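Local atomic coordinates of alkaline phosphatase (Antarctic bacterium, PDB entry 2W5V), a protein that probably hydrolyses phosphate monoesters as an alkaline phosphatase, using two zinc ions and one magnesium ion. Residues T33-I38 with N246-I251; F192-T197 with G212-D217. The protein carries 1 engineered substitution. All coordinates share one frame; numbering follows the deposited sequence.

How the contacts relate
Both contacts join neighbouring parallel strands of the same mixed sheet, but at different depths. Contact 1 pairs strands 36-42 and 249-255 in the middle of the sheet and is mostly buried. Contact 2 pairs strand 192-195, outermost within the chain, with strand 210-214 and is only partly buried. Their centres are about 24 Å apart, and they do not touch. Contact 1 brings together segments 208 residues apart, whereas contact 2 closes a short beta-alpha-beta unit. Side chains carry polar bonds across contact 1, through Lys35 and Asn36. In contact 2 the direct bonds across are all backbone, and the asparagine amide turns back on its own segment.

Contact 1: residues T33-I38 with N246-I251; sequences TPKNVI and NSAFFI
Asn36 lies against Phe249 and gives that residue's backbone a side-chain acceptor. Its OD1 takes the N-H of Phe249 at 3.0 Å. The bond is bent, with 141° at the hydrogen, and the donor is slightly tilted from the amide's carbonyl plane. Water 1 gives OD1 a second donor and also donates to Ser247 O, so it bridges the two segments. On the other side of the amide, ND2 is hydrogen-bonded to Thr294 OG1 of strand 294-299. These bonds hold the amide nearly parallel to the Phe249 ring, stacked with planes 10° apart. Asn36 CB sits over the same ring, 3.8 Å from its centroid, in a CH-pi contact. Phe249 CG stands between its backbone N and carbonyl carbon (chi1 65°), which brings the ring across to Asn36. Ile38 CG1 meets the edge of this ring in its plane.

Lys35 reaches over with an extended chain. Its NZ donates to Asn246 O at 3.0 Å, coming from above the carbonyl plane, while its CG packs on Ala248 CB.

Further along, the strands bond through their backbones. Val37 N donates to Phe249 O at 3.1 Å, and Val37 O accepts from Ile251 N. Val37 and Phe250 pack together on one face of the sheet, CB to CD1. Ile38 and Ile251 lie on the other, where both touch Ile239 of helix 230-242. This is parallel pairing in the central sheet of the alkaline phosphatase fold, and strand 249-255 carries the magnesium ligand Glu254 near its C-terminal end.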
loop_
_atom_site.group_PDB
_atom_site.type_symbol
_atom_site.label_atom_id
_atom_site.label_comp_id
_atom_site.label_asym_id
_atom_site.label_seq_id
_atom_site.Cartn_x
_atom_site.Cartn_y
_atom_site.Cartn_z
ATOM N N THR B 33 22.484 -12.667 7.491
ATOM C CA THR B 33 23.047 -11.354 7.769
ATOM C C THR B 33 23.613 -10.713 6.504
ATOM O O THR B 33 24.539 -11.248 5.901
ATOM C CB THR B 33 24.157 -11.472 8.822
ATOM O OG1 THR B 33 23.606 -12.049 10.012
ATOM C CG2 THR B 33 24.746 -10.100 9.149
ATOM N N PRO B 34 23.055 -9.564 6.093
ATOM C CA PRO B 34 23.581 -8.893 4.898
ATOM C C PRO B 34 24.922 -8.244 5.189
ATOM O O PRO B 34 25.103 -7.689 6.273
ATOM C CB PRO B 34 22.559 -7.782 4.623
ATOM C CG PRO B 34 21.651 -7.729 5.815
ATOM C CD PRO B 34 22.079 -8.740 6.823
ATOM N N LYS B 35 25.839 -8.307 4.234
ATOM C CA LYS B 35 27.101 -7.583 4.340
ATOM C C LYS B 35 26.912 -6.129 3.923
ATOM O O LYS B 35 27.439 -5.209 4.557
ATOM C CB LYS B 35 28.152 -8.246 3.455
ATOM C CG LYS B 35 29.451 -7.454 3.295
ATOM C CD LYS B 35 30.448 -8.228 2.428
ATOM C CE LYS B 35 31.785 -7.514 2.329
ATOM N NZ LYS B 35 32.835 -8.372 1.711
ATOM N N ASN B 36 26.142 -5.933 2.858
ATOM C CA ASN B 36 25.881 -4.615 2.291
ATOM C C ASN B 36 24.412 -4.232 2.398
ATOM O O ASN B 36 23.536 -5.094 2.447
ATOM C CB ASN B 36 26.266 -4.602 0.811
ATOM C CG ASN B 36 27.641 -5.178 0.557
ATOM O OD1 ASN B 36 28.631 -4.700 1.101
ATOM N ND2 ASN B 36 27.711 -6.200 -0.292
ATOM N N VAL B 37 24.145 -2.931 2.396
ATOM C CA VAL B 37 22.780 -2.429 2.417
ATOM C C VAL B 37 22.632 -1.296 1.400
ATOM O O VAL B 37 23.460 -0.385 1.345
ATOM C CB VAL B 37 22.408 -1.884 3.798
ATOM C CG1 VAL B 37 20.989 -1.330 3.774
ATOM C CG2 VAL B 37 22.537 -2.966 4.852
ATOM N N ILE B 38 21.598 -1.377 0.573
ATOM C CA ILE B 38 21.240 -0.283 -0.316
ATOM C C ILE B 38 19.833 0.174 0.048
ATOM O O ILE B 38 18.892 -0.613 0.012
ATOM C CB ILE B 38 21.271 -0.720 -1.784
ATOM C CG1 ILE B 38 22.673 -1.218 -2.166
ATOM C CG2 ILE B 38 20.826 0.431 -2.676
ATOM C CD1 ILE B 38 22.716 -1.977 -3.484
ATOM N N ASN B 246 37.074 -5.400 -1.396
ATOM C CA ASN B 246 36.181 -6.334 -0.722
ATOM C C ASN B 246 35.492 -5.718 0.494
ATOM O O ASN B 246 35.127 -6.415 1.440
ATOM C CB ASN B 246 36.945 -7.595 -0.309
ATOM C CG ASN B 246 36.049 -8.812 -0.214
ATOM O OD1 ASN B 246 35.173 -9.018 -1.054
ATOM N ND2 ASN B 246 36.265 -9.631 0.810
ATOM N N SER B 247 35.323 -4.402 0.457
ATOM C CA SER B 247 34.750 -3.663 1.572
ATOM C C SER B 247 33.230 -3.797 1.585
ATOM O O SER B 247 32.605 -3.898 0.540
ATOM C CB SER B 247 35.142 -2.191 1.455
ATOM O OG SER B 247 34.534 -1.421 2.470
ATOM N N ALA B 248 32.634 -3.800 2.767
ATOM C CA ALA B 248 31.180 -3.738 2.857
ATOM C C ALA B 248 30.744 -2.286 2.661
ATOM O O ALA B 248 31.538 -1.366 2.853
ATOM C CB ALA B 248 30.713 -4.255 4.193
ATOM N N PHE B 249 29.491 -2.074 2.281
ATOM C CA PHE B 249 29.033 -0.720 2.012
ATOM C C PHE B 249 27.583 -0.469 2.395
ATOM O O PHE B 249 26.778 -1.393 2.499
ATOM C CB PHE B 249 29.268 -0.353 0.539
ATOM C CG PHE B 249 28.455 -1.175 -0.448
ATOM C CD1 PHE B 249 27.131 -0.845 -0.721
ATOM C CD2 PHE B 249 29.028 -2.250 -1.122
ATOM C CE1 PHE B 249 26.382 -1.582 -1.634
ATOM C CE2 PHE B 249 28.290 -2.991 -2.046
ATOM C CZ PHE B 249 26.965 -2.656 -2.298
ATOM N N PHE B 250 27.277 0.800 2.621
ATOM C CA PHE B 250 25.917 1.273 2.775
ATOM C C PHE B 250 25.703 2.416 1.781
ATOM O O PHE B 250 26.529 3.321 1.696
ATOM C CB PHE B 250 25.683 1.783 4.204
ATOM C CG PHE B 250 24.374 2.492 4.369
ATOM C CD1 PHE B 250 23.221 1.787 4.690
ATOM C CD2 PHE B 250 24.285 3.857 4.161
ATOM C CE1 PHE B 250 22.012 2.433 4.818
ATOM C CE2 PHE B 250 23.083 4.519 4.289
ATOM C CZ PHE B 250 21.937 3.805 4.618
ATOM N N ILE B 251 24.608 2.369 1.027
ATOM C CA ILE B 251 24.265 3.433 0.075
ATOM C C ILE B 251 22.815 3.844 0.267
ATOM O O ILE B 251 21.948 2.988 0.455
ATOM C CB ILE B 251 24.433 2.945 -1.392
ATOM C CG1 ILE B 251 25.900 2.678 -1.707
ATOM C CG2 ILE B 251 23.857 3.947 -2.385
ATOM C CD1 ILE B 251 26.103 1.824 -2.961
HETATM O O HOH W 1 30.830 -5.616 -0.733
#

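Contact 2: residues F192-T197 with G212-D217; sequences FTINTT and GFLLAD
A beta-alpha-beta unit, made of strand 192-195, helix 202-205 and strand 210-214, brings these two parallel strands side by side at one edge of the main sheet within this chain. Three backbone bonds join them. Gly212 N donates to Thr193 O at 2.8 Å. Gly212 O accepts from Asn195 N at 2.9 Å, and Leu214 N donates to Asn195 O. Ile194 CD1 lies over the bare backbone of Gly212, 3.8 Å from its CA. Helix 183-188 packs on the same isoleucine.

On the face of Asn195 and Phe213, Asn195 CB meets Phe213 CD1 at 3.7 Å. The two side chains cross at a slant, with amide and ring planes 32° apart. Leu215 CD2 packs on the backbone of Thr197, 3.8 Å from its C. Water 2 donates to both Thr196 O and Leu214 O and bridges the two segments. With CG anti to N (chi1 -177°), the Asn195 amide turns along its own chain, and its OD1 accepts from Ala198 N. The same OD1 closes an Asx turn by taking the N-H of Thr197 at 2.6 Å, with 155° at the hydrogen.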
loop_
_atom_site.group_PDB
_atom_site.type_symbol
_atom_site.label_atom_id
_atom_site.label_comp_id
_atom_site.label_asym_id
_atom_site.label_seq_id
_atom_site.Cartn_x
_atom_site.Cartn_y
_atom_site.Cartn_z
ATOM N N PHE B 192 38.449 14.431 -0.544
ATOM C CA PHE B 192 37.487 14.260 -1.628
ATOM C C PHE B 192 38.055 14.649 -2.983
ATOM O O PHE B 192 38.533 15.767 -3.165
ATOM C CB PHE B 192 36.217 15.066 -1.366
ATOM C CG PHE B 192 35.228 14.360 -0.500
ATOM C CD1 PHE B 192 35.183 14.606 0.862
ATOM C CD2 PHE B 192 34.347 13.440 -1.044
ATOM C CE1 PHE B 192 34.266 13.953 1.663
ATOM C CE2 PHE B 192 33.437 12.785 -0.248
ATOM C CZ PHE B 192 33.397 13.042 1.104
ATOM N N THR B 193 38.007 13.718 -3.930
ATOM C CA THR B 193 38.184 14.068 -5.327
ATOM C C THR B 193 36.819 14.519 -5.823
ATOM O O THR B 193 35.832 13.815 -5.635
ATOM C CB THR B 193 38.686 12.873 -6.156
ATOM O OG1 THR B 193 40.003 12.506 -5.712
ATOM C CG2 THR B 193 38.742 13.236 -7.633
ATOM N N ILE B 194 36.753 15.699 -6.432
ATOM C CA ILE B 194 35.468 16.257 -6.848
ATOM C C ILE B 194 35.393 16.436 -8.360
ATOM O O ILE B 194 36.288 17.006 -8.965
ATOM C CB ILE B 194 35.208 17.628 -6.188
ATOM C CG1 ILE B 194 35.206 17.507 -4.663
ATOM C CG2 ILE B 194 33.905 18.238 -6.699
ATOM C CD1 ILE B 194 34.104 16.633 -4.115
ATOM N N ASN B 195 34.313 15.952 -8.956
ATOM C CA ASN B 195 34.051 16.171 -10.368
ATOM C C ASN B 195 32.767 16.977 -10.507
ATOM O O ASN B 195 31.737 16.627 -9.922
ATOM C CB ASN B 195 33.949 14.828 -11.101
ATOM C CG ASN B 195 33.742 14.982 -12.596
ATOM O OD1 ASN B 195 32.946 15.805 -13.044
ATOM N ND2 ASN B 195 34.453 14.172 -13.380
ATOM N N THR B 196 32.828 18.066 -11.263
ATOM C CA THR B 196 31.652 18.898 -11.457
ATOM C C THR B 196 31.260 18.951 -12.919
ATOM O O THR B 196 30.474 19.807 -13.319
ATOM C CB THR B 196 31.879 20.334 -10.962
ATOM O OG1 THR B 196 32.883 20.966 -11.771
ATOM C CG2 THR B 196 32.326 20.329 -9.517
ATOM N N THR B 197 31.808 18.034 -13.712
ATOM C CA THR B 197 31.564 18.012 -15.148
ATOM C C THR B 197 30.539 16.954 -15.544
ATOM O O THR B 197 29.499 17.274 -16.116
ATOM C CB THR B 197 32.860 17.759 -15.923
ATOM O OG1 THR B 197 33.812 18.780 -15.604
ATOM C CG2 THR B 197 32.592 17.773 -17.412
ATOM N N GLY B 212 33.308 12.744 -5.046
ATOM C CA GLY B 212 32.102 13.554 -5.002
ATOM C C GLY B 212 31.750 14.110 -6.372
ATOM O O GLY B 212 32.606 14.661 -7.069
ATOM N N PHE B 213 30.489 13.958 -6.768
ATOM C CA PHE B 213 30.007 14.509 -8.033
ATOM C C PHE B 213 28.966 15.596 -7.765
ATOM O O PHE B 213 27.900 15.320 -7.198
ATOM C CB PHE B 213 29.368 13.414 -8.894
ATOM C CG PHE B 213 30.344 12.403 -9.436
ATOM C CD1 PHE B 213 30.969 12.606 -10.660
ATOM C CD2 PHE B 213 30.605 11.230 -8.740
ATOM C CE1 PHE B 213 31.856 11.664 -11.175
ATOM C CE2 PHE B 213 31.491 10.285 -9.243
ATOM C CZ PHE B 213 32.117 10.500 -10.464
ATOM N N LEU B 214 29.281 16.824 -8.169
ATOM C CA LEU B 214 28.356 17.952 -8.052
ATOM C C LEU B 214 28.005 18.436 -9.455
ATOM O O LEU B 214 28.686 19.299 -10.005
ATOM C CB LEU B 214 28.987 19.083 -7.217
ATOM C CG LEU B 214 29.155 18.780 -5.721
ATOM C CD1 LEU B 214 30.078 19.794 -5.043
ATOM C CD2 LEU B 214 27.792 18.723 -5.017
ATOM N N LEU B 215 26.932 17.879 -10.021
ATOM C CA LEU B 215 26.689 17.962 -11.462
ATOM C C LEU B 215 25.632 18.979 -11.893
ATOM O O LEU B 215 25.184 18.972 -13.041
ATOM C CB LEU B 215 26.341 16.572 -12.007
ATOM C CG LEU B 215 27.396 15.503 -11.724
ATOM C CD1 LEU B 215 26.971 14.163 -12.293
ATOM C CD2 LEU B 215 28.760 15.943 -12.287
ATOM N N ALA B 216 25.244 19.854 -10.977
ATOM C CA ALA B 216 24.278 20.902 -11.273
ATOM C C ALA B 216 24.416 21.979 -10.216
ATOM O O ALA B 216 24.872 21.702 -9.113
ATOM C CB ALA B 216 22.859 20.342 -11.277
ATOM N N ASP B 217 24.036 23.206 -10.556
ATOM C CA ASP B 217 24.130 24.314 -9.610
ATOM C C ASP B 217 23.134 24.113 -8.479
ATOM O O ASP B 217 23.464 24.313 -7.315
ATOM C CB ASP B 217 23.876 25.652 -10.307
ATOM C CG ASP B 217 24.965 26.008 -11.309
ATOM O OD1 ASP B 217 26.016 25.331 -11.321
ATOM O OD2 ASP B 217 24.764 26.968 -12.083
HETATM O O HOH W 2 28.237 20.966 -11.952
#